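Local coordinates for protein farnesyl diphosphate phosphatase YisP (PDB 3WE9) that hydrolyses farnesyl diphosphate to farnesol and diphosphate, a step needed for biofilm formation in Bacillus subtilis, at residues A214-C219 / A236-H241; M203-I208 / K247-Q252; L38-A43 / L137-R142; G23-A28 / F50-A55. All coordinates share one frame; numbering follows the deposited sequence.

Contact 1: A214-C219 / A236-H241; sequences AYLEEC and AALHLH
Leu238 reaches across to Leu216 and Cys219, and one of its methyls does nearly all the work. The two segments run antiparallel on helices 199-221 and 228-250, close enough for the CA atoms of Leu216 and Leu238 to lie 6.5 Å apart. From Leu238 CB, which itself touches nothing opposite, CG stands anti to the carbonyl carbon (chi1 -73°), and the branch at CG delivers CD2 into the interface. Leu238 CD2 sits on the backbone of the other helix, 3.6 Å from Leu216 O. The same Leu238 CD2 meets Leu216 CD2 at 4.0 Å, the two leucines lying side by side with their tips pointing opposite ways. Leu238 CD2 also packs against Cys219 CB at 4.0 Å; CD1, anti to CA, comes less close to the partner helix. Leu216 also leans on Ala158 of helix 145-165, which makes this a three-helix junction. Nearby, Glu217 and Arg242 form a salt bridge between the same two helices. All three touching residues are buried and all their contacts across the interface are van der Waals packing, which implies cohesion by shape and burial of aliphatic surface, with no directional bond to fix the leucine tips.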
loop_
_atom_site.group_PDB
_atom_site.type_symbol
_atom_site.label_atom_id
_atom_site.label_comp_id
_atom_site.label_asym_id
_atom_site.label_seq_id
_atom_site.Cartn_x
_atom_site.Cartn_y
_atom_site.Cartn_z
ATOM N N ALA A 214 13.622 -3.181 3.735
ATOM C CA ALA A 214 14.256 -2.311 4.719
ATOM C C ALA A 214 13.166 -1.418 5.341
ATOM O O ALA A 214 13.162 -1.173 6.546
ATOM C CB ALA A 214 15.338 -1.449 4.051
ATOM N N TYR A 215 12.242 -0.930 4.513
ATOM C CA TYR A 215 11.161 -0.097 5.024
ATOM C C TYR A 215 10.253 -0.925 5.930
ATOM O O TYR A 215 9.838 -0.460 6.987
ATOM C CB TYR A 215 10.345 0.502 3.873
ATOM C CG TYR A 215 11.032 1.648 3.163
ATOM C CD1 TYR A 215 11.161 2.900 3.772
ATOM C CD2 TYR A 215 11.543 1.486 1.882
ATOM C CE1 TYR A 215 11.778 3.964 3.110
ATOM C CE2 TYR A 215 12.162 2.535 1.215
ATOM C CZ TYR A 215 12.274 3.770 1.830
ATOM O OH TYR A 215 12.870 4.805 1.147
ATOM N N LEU A 216 9.955 -2.156 5.515
ATOM C CA LEU A 216 9.102 -3.044 6.306
ATOM C C LEU A 216 9.715 -3.312 7.681
ATOM O O LEU A 216 9.050 -3.166 8.704
ATOM C CB LEU A 216 8.888 -4.372 5.568
ATOM C CG LEU A 216 8.065 -4.338 4.267
ATOM C CD1 LEU A 216 8.143 -5.689 3.571
ATOM C CD2 LEU A 216 6.621 -3.966 4.570
ATOM N N GLU A 217 10.988 -3.699 7.697
ATOM C CA GLU A 217 11.702 -3.992 8.939
ATOM C C GLU A 217 11.666 -2.784 9.878
ATOM O O GLU A 217 11.614 -2.921 11.100
ATOM C CB GLU A 217 13.150 -4.376 8.618
ATOM C CG GLU A 217 13.961 -4.903 9.800
ATOM C CD GLU A 217 13.249 -6.019 10.557
ATOM O OE1 GLU A 217 12.589 -6.858 9.906
ATOM O OE2 GLU A 217 13.357 -6.059 11.805
ATOM N N GLU A 218 11.687 -1.600 9.280
ATOM C CA GLU A 218 11.650 -0.336 10.006
ATOM C C GLU A 218 10.341 -0.211 10.783
ATOM O O GLU A 218 10.320 0.232 11.932
ATOM C CB GLU A 218 11.773 0.800 8.998
ATOM C CG GLU A 218 12.087 2.156 9.554
ATOM C CD GLU A 218 12.608 3.070 8.467
ATOM O OE1 GLU A 218 11.916 4.046 8.112
ATOM O OE2 GLU A 218 13.715 2.792 7.954
ATOM N N CYS A 219 9.244 -0.601 10.146
ATOM C CA CYS A 219 7.940 -0.537 10.794
ATOM C C CYS A 219 7.841 -1.673 11.804
ATOM O O CYS A 219 7.195 -1.545 12.841
ATOM C CB CYS A 219 6.820 -0.664 9.761
ATOM S SG CYS A 219 5.161 -0.606 10.479
ATOM N N ALA A 236 -0.347 -7.634 10.710
ATOM C CA ALA A 236 -0.934 -8.347 9.581
ATOM C C ALA A 236 -0.406 -7.771 8.264
ATOM O O ALA A 236 0.017 -8.512 7.373
ATOM C CB ALA A 236 -2.453 -8.237 9.626
ATOM N N ALA A 237 -0.427 -6.448 8.151
ATOM C CA ALA A 237 0.050 -5.779 6.940
ATOM C C ALA A 237 1.503 -6.158 6.655
ATOM O O ALA A 237 1.871 -6.438 5.516
ATOM C CB ALA A 237 -0.078 -4.262 7.095
ATOM N N LEU A 238 2.324 -6.155 7.702
ATOM C CA LEU A 238 3.728 -6.511 7.576
ATOM C C LEU A 238 3.894 -7.948 7.081
ATOM O O LEU A 238 4.599 -8.200 6.103
ATOM C CB LEU A 238 4.432 -6.346 8.926
ATOM C CG LEU A 238 4.677 -4.900 9.366
ATOM C CD1 LEU A 238 5.214 -4.874 10.795
ATOM C CD2 LEU A 238 5.664 -4.246 8.409
ATOM N N HIS A 239 3.242 -8.885 7.762
ATOM C CA HIS A 239 3.326 -10.301 7.394
ATOM C C HIS A 239 2.822 -10.589 5.986
ATOM O O HIS A 239 3.434 -11.359 5.244
ATOM C CB HIS A 239 2.525 -11.151 8.387
ATOM C CG HIS A 239 3.255 -11.452 9.658
ATOM N ND1 HIS A 239 3.852 -10.473 10.424
ATOM C CD2 HIS A 239 3.489 -12.624 10.295
ATOM C CE1 HIS A 239 4.424 -11.031 11.477
ATOM N NE2 HIS A 239 4.218 -12.334 11.423
ATOM N N LEU A 240 1.702 -9.974 5.623
ATOM C CA LEU A 240 1.100 -10.184 4.313
ATOM C C LEU A 240 1.976 -9.725 3.154
ATOM O O LEU A 240 2.105 -10.429 2.154
ATOM C CB LEU A 240 -0.257 -9.475 4.233
ATOM C CG LEU A 240 -1.367 -10.070 5.110
ATOM C CD1 LEU A 240 -2.593 -9.162 5.093
ATOM C CD2 LEU A 240 -1.719 -11.464 4.601
ATOM N N HIS A 241 2.579 -8.548 3.290
ATOM C CA HIS A 241 3.410 -8.018 2.216
ATOM C C HIS A 241 4.769 -8.686 2.126
ATOM O O HIS A 241 5.351 -8.762 1.047
ATOM C CB HIS A 241 3.482 -6.498 2.347
ATOM C CG HIS A 241 2.157 -5.848 2.108
ATOM N ND1 HIS A 241 1.635 -5.679 0.844
ATOM C CD2 HIS A 241 1.179 -5.475 2.969
ATOM C CE1 HIS A 241 0.394 -5.235 0.933
ATOM N NE2 HIS A 241 0.092 -5.105 2.212
#

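Contact 2: M203-I208 / K247-Q252; sequences MTWEYI and KIRAKQ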
loop_
_atom_site.group_PDB
_atom_site.type_symbol
_atom_site.label_atom_id
_atom_site.label_comp_id
_atom_site.label_asym_id
_atom_site.label_seq_id
_atom_site.Cartn_x
_atom_site.Cartn_y
_atom_site.Cartn_z
ATOM N N MET A 203 18.053 -9.834 -10.493
ATOM C CA MET A 203 18.963 -9.001 -9.709
ATOM C C MET A 203 18.382 -7.594 -9.571
ATOM O O MET A 203 18.476 -6.975 -8.513
ATOM C CB MET A 203 20.340 -8.930 -10.373
ATOM C CG MET A 203 21.134 -10.213 -10.218
ATOM S SD MET A 203 22.726 -10.109 -11.032
ATOM C CE MET A 203 23.719 -9.360 -9.729
ATOM N N THR A 204 17.780 -7.102 -10.651
ATOM C CA THR A 204 17.156 -5.784 -10.663
ATOM C C THR A 204 15.981 -5.791 -9.685
ATOM O O THR A 204 15.842 -4.900 -8.844
ATOM C CB THR A 204 16.628 -5.438 -12.075
ATOM O OG1 THR A 204 17.735 -5.346 -12.984
ATOM C CG2 THR A 204 15.856 -4.105 -12.058
ATOM N N TRP A 205 15.148 -6.820 -9.793
ATOM C CA TRP A 205 13.979 -6.961 -8.936
ATOM C C TRP A 205 14.376 -7.078 -7.464
ATOM O O TRP A 205 13.794 -6.418 -6.612
ATOM C CB TRP A 205 13.183 -8.202 -9.358
ATOM C CG TRP A 205 11.843 -8.330 -8.718
ATOM C CD1 TRP A 205 10.645 -7.910 -9.226
ATOM C CD2 TRP A 205 11.548 -8.961 -7.463
ATOM N NE1 TRP A 205 9.621 -8.247 -8.370
ATOM C CE2 TRP A 205 10.146 -8.889 -7.281
ATOM C CE3 TRP A 205 12.331 -9.577 -6.479
ATOM C CZ2 TRP A 205 9.508 -9.420 -6.149
ATOM C CZ3 TRP A 205 11.692 -10.109 -5.347
ATOM C CH2 TRP A 205 10.295 -10.023 -5.197
ATOM N N GLU A 206 15.361 -7.923 -7.171
ATOM C CA GLU A 206 15.807 -8.117 -5.794
ATOM C C GLU A 206 16.454 -6.858 -5.208
ATOM O O GLU A 206 16.355 -6.596 -4.011
ATOM C CB GLU A 206 16.778 -9.302 -5.711
ATOM C CG GLU A 206 16.128 -10.681 -5.946
ATOM C CD GLU A 206 15.110 -11.062 -4.869
ATOM O OE1 GLU A 206 15.065 -10.387 -3.820
ATOM O OE2 GLU A 206 14.357 -12.046 -5.065
ATOM N N TYR A 207 17.104 -6.073 -6.057
ATOM C CA TYR A 207 17.744 -4.844 -5.594
ATOM C C TYR A 207 16.676 -3.888 -5.063
ATOM O O TYR A 207 16.873 -3.231 -4.039
ATOM C CB TYR A 207 18.525 -4.184 -6.734
ATOM C CG TYR A 207 19.480 -3.096 -6.282
ATOM C CD1 TYR A 207 20.700 -3.416 -5.684
ATOM C CD2 TYR A 207 19.168 -1.749 -6.462
ATOM C CE1 TYR A 207 21.591 -2.418 -5.279
ATOM C CE2 TYR A 207 20.049 -0.742 -6.061
ATOM C CZ TYR A 207 21.259 -1.085 -5.473
ATOM O OH TYR A 207 22.142 -0.097 -5.099
ATOM N N ILE A 208 15.544 -3.819 -5.764
ATOM C CA ILE A 208 14.432 -2.961 -5.362
ATOM C C ILE A 208 13.693 -3.598 -4.177
ATOM O O ILE A 208 13.268 -2.903 -3.252
ATOM C CB ILE A 208 13.443 -2.744 -6.545
ATOM C CG1 ILE A 208 14.188 -2.099 -7.721
ATOM C CG2 ILE A 208 12.266 -1.858 -6.116
ATOM C CD1 ILE A 208 13.381 -2.045 -9.011
ATOM N N LYS A 247 6.238 -15.137 -2.175
ATOM C CA LYS A 247 5.473 -15.879 -3.175
ATOM C C LYS A 247 6.013 -15.594 -4.571
ATOM O O LYS A 247 6.157 -16.497 -5.401
ATOM C CB LYS A 247 3.986 -15.502 -3.118
ATOM C CG LYS A 247 3.119 -16.309 -4.092
ATOM C CD LYS A 247 1.631 -16.012 -3.951
ATOM C CE LYS A 247 0.813 -16.891 -4.901
ATOM N NZ LYS A 247 -0.655 -16.677 -4.768
ATOM N N ILE A 248 6.303 -14.324 -4.831
ATOM C CA ILE A 248 6.836 -13.921 -6.125
ATOM C C ILE A 248 8.146 -14.669 -6.380
ATOM O O ILE A 248 8.378 -15.177 -7.478
ATOM C CB ILE A 248 7.074 -12.387 -6.163
ATOM C CG1 ILE A 248 5.725 -11.662 -6.028
ATOM C CG2 ILE A 248 7.776 -11.994 -7.464
ATOM C CD1 ILE A 248 5.821 -10.144 -5.904
ATOM N N ARG A 249 8.994 -14.745 -5.360
ATOM C CA ARG A 249 10.264 -15.448 -5.495
ATOM C C ARG A 249 10.007 -16.929 -5.765
ATOM O O ARG A 249 10.682 -17.546 -6.587
ATOM C CB ARG A 249 11.099 -15.286 -4.225
ATOM C CG ARG A 249 11.651 -13.883 -4.042
ATOM C CD ARG A 249 12.354 -13.713 -2.702
ATOM N NE ARG A 249 12.918 -12.373 -2.573
ATOM C CZ ARG A 249 12.719 -11.573 -1.533
ATOM N NH1 ARG A 249 11.967 -11.974 -0.513
ATOM N NH2 ARG A 249 13.262 -10.366 -1.520
ATOM N N ALA A 250 9.018 -17.481 -5.067
ATOM C CA ALA A 250 8.640 -18.885 -5.205
ATOM C C ALA A 250 8.093 -19.178 -6.595
ATOM O O ALA A 250 8.187 -20.302 -7.094
ATOM C CB ALA A 250 7.593 -19.250 -4.147
ATOM N N LYS A 251 7.514 -18.163 -7.222
ATOM C CA LYS A 251 6.956 -18.338 -8.549
ATOM C C LYS A 251 7.865 -17.787 -9.636
ATOM O O LYS A 251 7.401 -17.314 -10.673
ATOM C CB LYS A 251 5.580 -17.693 -8.631
ATOM C CG LYS A 251 4.579 -18.242 -7.622
ATOM C CD LYS A 251 4.305 -19.714 -7.852
ATOM C CE LYS A 251 3.271 -20.237 -6.866
ATOM N NZ LYS A 251 3.017 -21.688 -7.080
ATOM N N GLN A 252 9.163 -17.828 -9.362
ATOM C CA GLN A 252 10.179 -17.421 -10.320
ATOM C C GLN A 252 10.105 -16.003 -10.886
ATOM O O GLN A 252 10.439 -15.785 -12.048
ATOM C CB GLN A 252 10.187 -18.426 -11.475
ATOM C CG GLN A 252 10.098 -19.881 -11.012
ATOM C CD GLN A 252 11.084 -20.208 -9.904
ATOM O OE1 GLN A 252 10.713 -20.329 -8.730
ATOM N NE2 GLN A 252 12.352 -20.348 -10.270
#
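Glu206 and Arg249 are the nearest pair along the backbones, their CA atoms 9.2 Å apart on antiparallel helices, so side chains, not backbones, make the contact. Arg249, extended from CG to NE, presents its guanidinium side-on to the carboxylate of Glu206, whose own chain bends at chi2. The two flat groups are nearly coplanar, 15° apart, and form a two-pronged salt bridge: Arg249 NE to Glu206 OE2 2.9 Å and Arg249 NH2 to Glu206 OE1 2.9 Å, each oxygen using its syn lone pair. A weak third bond runs from Arg249 NE to Glu206 OE1 (3.2 Å). Trp205 packs beneath this bridge with its ring almost perpendicular to the guanidinium (88°), CH2 lying over one guanidinium face, while NE of Arg249 is at the edge of the indole. Ile248 CG2 presses tightly on Trp205 CZ2 at 3.4 Å. Second partners hold the groups in place: Arg249 NH1 bridges Glu246 and Glu213, Trp205 NE1 bonds to Leu165 O, and Glu206 OE2 accepts from His253. Helix 228-250 ends just past Arg249 in a Schellman motif, with Gln252 as its positive-phi C-prime residue. The whole is an antiparallel helix pair joined by a salt bridge beside a Trp-Ile apolar contact, near a Schellman-capped helix end.

Contact 3: L38-A43 / L137-R142; sequences LKQRQA and LPILTR
Ile139 lies between Gln40 and Ala43 and meets each with a different branch. The helices run antiparallel here, with the CA atoms of Gln40 and Ile139 5.7 Å apart, and each of these two side chains runs alongside the other toward the opposite backbone. Ile139 CG2, anti to the backbone N, lies 3.5 Å from Gln40 O and 3.7 Å from Gln40 CB. The other branch heads toward Ala43, where Ile139 CD1 rests 3.6 Å from Ala43 CB. In return Gln40, with CG anti to the carbonyl carbon (chi1 -77°), lays its CG 3.4 Å from Ile139 O, and the bend at chi2 (84°) turns its amide toward a bound water. That water accepts from Gln40 NE2 at 3.1 Å and donates to Ile139 O at 3.0 Å, satisfying the carbonyl and linking it to the glutamine. Cutting Ile139 back to an alanine removes CG1, CG2 and CD1, and would probably open a gap against Ala43 and leave the aliphatic part of Gln40 without its packing mate. Phe94 of helix 84-94 touches both Gln40 and Ala43, and Leu96 in the following loop reaches Ile139. The contact thus ties the start of helix 38-54 to the last turn of helix 118-140, with helix 84-94 alongside and Leu137 turned to helix 145-165.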
loop_
_atom_site.group_PDB
_atom_site.type_symbol
_atom_site.label_atom_id
_atom_site.label_comp_id
_atom_site.label_asym_id
_atom_site.label_seq_id
_atom_site.Cartn_x
_atom_site.Cartn_y
_atom_site.Cartn_z
ATOM N N LEU A 38 -14.425 -1.097 15.078
ATOM C CA LEU A 38 -15.318 -0.608 14.031
ATOM C C LEU A 38 -15.114 0.838 13.582
ATOM O O LEU A 38 -14.956 1.107 12.386
ATOM C CB LEU A 38 -16.778 -0.810 14.459
ATOM C CG LEU A 38 -17.825 -0.459 13.397
ATOM C CD1 LEU A 38 -17.544 -1.251 12.122
ATOM C CD2 LEU A 38 -19.223 -0.764 13.926
ATOM N N LYS A 39 -15.117 1.772 14.526
ATOM C CA LYS A 39 -14.951 3.179 14.177
ATOM C C LYS A 39 -13.677 3.421 13.365
ATOM O O LYS A 39 -13.712 4.067 12.317
ATOM C CB LYS A 39 -14.939 4.051 15.436
ATOM C CG LYS A 39 -14.948 5.542 15.129
ATOM C CD LYS A 39 -14.832 6.384 16.391
ATOM C CE LYS A 39 -16.066 6.272 17.259
ATOM N NZ LYS A 39 -15.883 7.023 18.538
ATOM N N GLN A 40 -12.551 2.904 13.850
ATOM C CA GLN A 40 -11.287 3.064 13.139
ATOM C C GLN A 40 -11.299 2.302 11.801
ATOM O O GLN A 40 -10.830 2.805 10.783
ATOM C CB GLN A 40 -10.125 2.569 14.011
ATOM C CG GLN A 40 -9.710 3.530 15.128
ATOM C CD GLN A 40 -10.542 3.401 16.396
ATOM O OE1 GLN A 40 -11.571 2.728 16.424
ATOM N NE2 GLN A 40 -10.090 4.058 17.457
ATOM N N ARG A 41 -11.840 1.089 11.822
ATOM C CA ARG A 41 -11.917 0.237 10.630
ATOM C C ARG A 41 -12.621 0.950 9.479
ATOM O O ARG A 41 -12.091 1.054 8.365
ATOM C CB ARG A 41 -12.677 -1.053 10.970
ATOM C CG ARG A 41 -12.733 -2.098 9.857
ATOM C CD ARG A 41 -13.683 -3.225 10.250
ATOM N NE ARG A 41 -13.439 -3.666 11.622
ATOM C CZ ARG A 41 -14.381 -4.124 12.443
ATOM N NH1 ARG A 41 -15.640 -4.210 12.036
ATOM N NH2 ARG A 41 -14.066 -4.480 13.679
ATOM N N GLN A 42 -13.824 1.442 9.751
ATOM C CA GLN A 42 -14.596 2.134 8.731
ATOM C C GLN A 42 -13.882 3.383 8.242
ATOM O O GLN A 42 -13.903 3.693 7.048
ATOM C CB GLN A 42 -15.993 2.461 9.270
ATOM C CG GLN A 42 -16.812 1.197 9.507
ATOM C CD GLN A 42 -18.273 1.469 9.798
ATOM O OE1 GLN A 42 -19.121 0.590 9.636
ATOM N NE2 GLN A 42 -18.574 2.682 10.235
ATOM N N ALA A 43 -13.229 4.090 9.158
ATOM C CA ALA A 43 -12.486 5.291 8.792
ATOM C C ALA A 43 -11.380 4.901 7.811
ATOM O O ALA A 43 -11.131 5.599 6.831
ATOM C CB ALA A 43 -11.877 5.932 10.042
ATOM N N LEU A 137 -2.321 7.500 9.891
ATOM C CA LEU A 137 -1.700 7.648 11.209
ATOM C C LEU A 137 -2.643 8.001 12.362
ATOM O O LEU A 137 -2.637 7.334 13.398
ATOM C CB LEU A 137 -0.558 8.672 11.148
ATOM C CG LEU A 137 0.271 8.844 12.426
ATOM C CD1 LEU A 137 0.873 7.509 12.840
ATOM C CD2 LEU A 137 1.369 9.875 12.192
ATOM N N PRO A 138 -3.458 9.055 12.202
ATOM C CA PRO A 138 -4.383 9.447 13.276
ATOM C C PRO A 138 -5.407 8.366 13.624
ATOM O O PRO A 138 -5.962 8.353 14.725
ATOM C CB PRO A 138 -5.045 10.707 12.722
ATOM C CG PRO A 138 -3.999 11.266 11.804
ATOM C CD PRO A 138 -3.499 10.034 11.102
ATOM N N ILE A 139 -5.652 7.465 12.683
ATOM C CA ILE A 139 -6.597 6.378 12.898
ATOM C C ILE A 139 -5.914 5.230 13.650
ATOM O O ILE A 139 -6.513 4.591 14.516
ATOM C CB ILE A 139 -7.144 5.866 11.542
ATOM C CG1 ILE A 139 -7.946 6.982 10.857
ATOM C CG2 ILE A 139 -8.004 4.623 11.755
ATOM C CD1 ILE A 139 -8.404 6.656 9.439
ATOM N N LEU A 140 -4.647 4.992 13.327
ATOM C CA LEU A 140 -3.882 3.917 13.950
ATOM C C LEU A 140 -3.437 4.240 15.378
ATOM O O LEU A 140 -3.245 3.337 16.192
ATOM C CB LEU A 140 -2.649 3.600 13.094
ATOM C CG LEU A 140 -2.968 3.259 11.637
ATOM C CD1 LEU A 140 -1.669 3.100 10.829
ATOM C CD2 LEU A 140 -3.796 1.982 11.596
ATOM N N THR A 141 -3.268 5.520 15.686
ATOM C CA THR A 141 -2.835 5.880 17.029
ATOM C C THR A 141 -3.279 7.262 17.463
ATOM O O THR A 141 -3.178 8.223 16.709
ATOM C CB THR A 141 -1.293 5.804 17.180
ATOM O OG1 THR A 141 -0.940 6.082 18.541
ATOM C CG2 THR A 141 -0.613 6.829 16.290
ATOM N N ARG A 142 -3.757 7.341 18.699
ATOM C CA ARG A 142 -4.225 8.586 19.281
ATOM C C ARG A 142 -3.146 9.316 20.081
ATOM O O ARG A 142 -3.172 10.541 20.183
ATOM C CB ARG A 142 -5.436 8.315 20.186
ATOM C CG ARG A 142 -5.257 7.151 21.172
ATOM C CD ARG A 142 -6.271 7.261 22.321
ATOM N NE ARG A 142 -6.305 6.086 23.192
ATOM C CZ ARG A 142 -7.171 5.083 23.060
ATOM N NH1 ARG A 142 -8.079 5.111 22.094
ATOM N NH2 ARG A 142 -7.137 4.056 23.899
HETATM O O HOH W 1 -7.568 5.880 17.047
#

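Contact 4: G23-A28 / F50-A55; sequences GEYAPA and FCHTAA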
loop_
_atom_site.group_PDB
_atom_site.type_symbol
_atom_site.label_atom_id
_atom_site.label_comp_id
_atom_site.label_asym_id
_atom_site.label_seq_id
_atom_site.Cartn_x
_atom_site.Cartn_y
_atom_site.Cartn_z
ATOM N N GLY A 23 -12.428 -4.042 0.011
ATOM C CA GLY A 23 -12.459 -5.490 0.070
ATOM C C GLY A 23 -12.265 -6.119 -1.296
ATOM O O GLY A 23 -11.753 -7.234 -1.413
ATOM N N GLU A 24 -12.664 -5.393 -2.335
ATOM C CA GLU A 24 -12.551 -5.889 -3.698
ATOM C C GLU A 24 -11.198 -5.613 -4.342
ATOM O O GLU A 24 -10.626 -6.492 -4.989
ATOM C CB GLU A 24 -13.654 -5.277 -4.565
ATOM C CG GLU A 24 -13.722 -5.851 -5.969
ATOM C CD GLU A 24 -14.886 -5.301 -6.766
ATOM O OE1 GLU A 24 -16.030 -5.348 -6.260
ATOM O OE2 GLU A 24 -14.661 -4.828 -7.901
ATOM N N TYR A 25 -10.685 -4.401 -4.156
ATOM C CA TYR A 25 -9.413 -4.017 -4.757
ATOM C C TYR A 25 -8.168 -4.158 -3.878
ATOM O O TYR A 25 -7.057 -3.863 -4.321
ATOM C CB TYR A 25 -9.524 -2.586 -5.278
ATOM C CG TYR A 25 -10.586 -2.436 -6.344
ATOM C CD1 TYR A 25 -10.433 -3.041 -7.592
ATOM C CD2 TYR A 25 -11.753 -1.711 -6.102
ATOM C CE1 TYR A 25 -11.417 -2.930 -8.574
ATOM C CE2 TYR A 25 -12.745 -1.593 -7.076
ATOM C CZ TYR A 25 -12.569 -2.206 -8.310
ATOM O OH TYR A 25 -13.544 -2.101 -9.277
ATOM N N ALA A 26 -8.347 -4.609 -2.643
ATOM C CA ALA A 26 -7.218 -4.788 -1.730
ATOM C C ALA A 26 -7.605 -5.755 -0.619
ATOM O O ALA A 26 -7.587 -5.404 0.560
ATOM C CB ALA A 26 -6.799 -3.443 -1.141
ATOM N N PRO A 27 -7.954 -6.997 -0.989
ATOM C CA PRO A 27 -8.359 -8.049 -0.050
ATOM C C PRO A 27 -7.405 -8.218 1.131
ATOM O O PRO A 27 -7.841 -8.393 2.266
ATOM C CB PRO A 27 -8.407 -9.295 -0.931
ATOM C CG PRO A 27 -8.775 -8.740 -2.270
ATOM C CD PRO A 27 -7.891 -7.528 -2.362
ATOM N N ALA A 28 -6.105 -8.171 0.855
ATOM C CA ALA A 28 -5.099 -8.326 1.899
ATOM C C ALA A 28 -5.169 -7.191 2.916
ATOM O O ALA A 28 -5.265 -7.439 4.118
ATOM C CB ALA A 28 -3.709 -8.390 1.281
ATOM N N PHE A 50 -10.778 6.407 -0.889
ATOM C CA PHE A 50 -10.394 7.687 -1.466
ATOM C C PHE A 50 -9.169 7.477 -2.352
ATOM O O PHE A 50 -9.124 7.945 -3.489
ATOM C CB PHE A 50 -10.047 8.691 -0.361
ATOM C CG PHE A 50 -9.282 9.888 -0.851
ATOM C CD1 PHE A 50 -9.936 10.943 -1.480
ATOM C CD2 PHE A 50 -7.896 9.941 -0.715
ATOM C CE1 PHE A 50 -9.220 12.036 -1.967
ATOM C CE2 PHE A 50 -7.170 11.024 -1.198
ATOM C CZ PHE A 50 -7.834 12.075 -1.827
ATOM N N CYS A 51 -8.176 6.774 -1.815
ATOM C CA CYS A 51 -6.951 6.491 -2.554
ATOM C C CYS A 51 -7.247 5.743 -3.853
ATOM O O CYS A 51 -6.782 6.141 -4.924
ATOM C CB CYS A 51 -5.986 5.678 -1.683
ATOM S SG CYS A 51 -5.247 6.624 -0.316
ATOM N N HIS A 52 -8.022 4.665 -3.758
ATOM C CA HIS A 52 -8.377 3.879 -4.934
ATOM C C HIS A 52 -9.082 4.756 -5.963
ATOM O O HIS A 52 -8.710 4.770 -7.140
ATOM C CB HIS A 52 -9.296 2.716 -4.554
ATOM C CG HIS A 52 -9.757 1.905 -5.727
ATOM N ND1 HIS A 52 -8.903 1.108 -6.461
ATOM C CD2 HIS A 52 -10.976 1.782 -6.304
ATOM C CE1 HIS A 52 -9.577 0.531 -7.440
ATOM N NE2 HIS A 52 -10.837 0.922 -7.367
ATOM N N THR A 53 -10.099 5.485 -5.511
ATOM C CA THR A 53 -10.867 6.369 -6.384
ATOM C C THR A 53 -9.974 7.360 -7.117
ATOM O O THR A 53 -10.070 7.511 -8.337
ATOM C CB THR A 53 -11.928 7.161 -5.588
ATOM O OG1 THR A 53 -12.945 6.264 -5.125
ATOM C CG2 THR A 53 -12.569 8.233 -6.462
ATOM N N ALA A 54 -9.107 8.033 -6.371
ATOM C CA ALA A 54 -8.202 9.012 -6.956
ATOM C C ALA A 54 -7.198 8.359 -7.904
ATOM O O ALA A 54 -6.738 8.988 -8.854
ATOM C CB ALA A 54 -7.465 9.763 -5.852
ATOM N N ALA A 55 -6.868 7.097 -7.643
ATOM C CA ALA A 55 -5.913 6.360 -8.467
ATOM C C ALA A 55 -6.544 5.874 -9.771
ATOM O O ALA A 55 -5.876 5.261 -10.608
ATOM C CB ALA A 55 -5.355 5.176 -7.683
#
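Tyr25 and His52 face each other across 8.0 Å between their CA atoms, the tyrosine on the last turn of helix 6-25, just before the break at Ala26, and the histidine near the end of helix 38-54. With backbones this far apart, the two side chains bridge the segments. Their rings form an offset stack, centroids 4.0 Å apart and planes inclined at 20°, although the side chains as a whole cross at about a right angle. The imidazole is carried out to the tyrosine because its CG lies anti to the backbone N (chi1 177°). The overlap is off-centre: His52 NE2 sits over the face of the phenol ring near its rim, 3.1 Å from Tyr25 CD2, and His52 CE1 lies 3.3 Å from Tyr25 CG. These are snug distances for a stack. Tyr25 CB adds a CH-pi contact over the face of the imidazole, 4.1 Å from the His52 ring centroid. On the opposite face of the phenol lies the carboxylate carbon of Glu24, offset toward the rim, which leaves the tyrosine ring sandwiched between an acid and an imidazole. Putting an alanine in place of His52 takes the imidazole away and would probably strip Tyr25 of the partner on one ring face, setting its side chain free to turn at the surface. The pair joins the ends of helices 6-25 and 38-54 at the surface, and its hold is probably mainly dispersive, without a directional bond between the two rings.

Overall arrangement
Contacts 1 and 2 are two places on one antiparallel helix pair, 199-221 with 228-250, their centres about 17 Å apart; contact 1 is the buried one, nearer the connecting turn, and contact 2 the partly buried far end. Helix 38-54 likewise serves contacts 3 and 4, with centres also about 17 Å apart, joining helix 118-140 near its start and the end of helix 6-25 near its finish. The two pairs meet where Leu240 CD1 packs 3.3 Å from Ala28 O, linking contacts 1 and 4. Contacts 2 and 3, with centres about 33 Å apart, lie on opposite sides of the chain's centre. All four tie helices of the squalene/phytoene synthase fold together, and none includes a bound ligand.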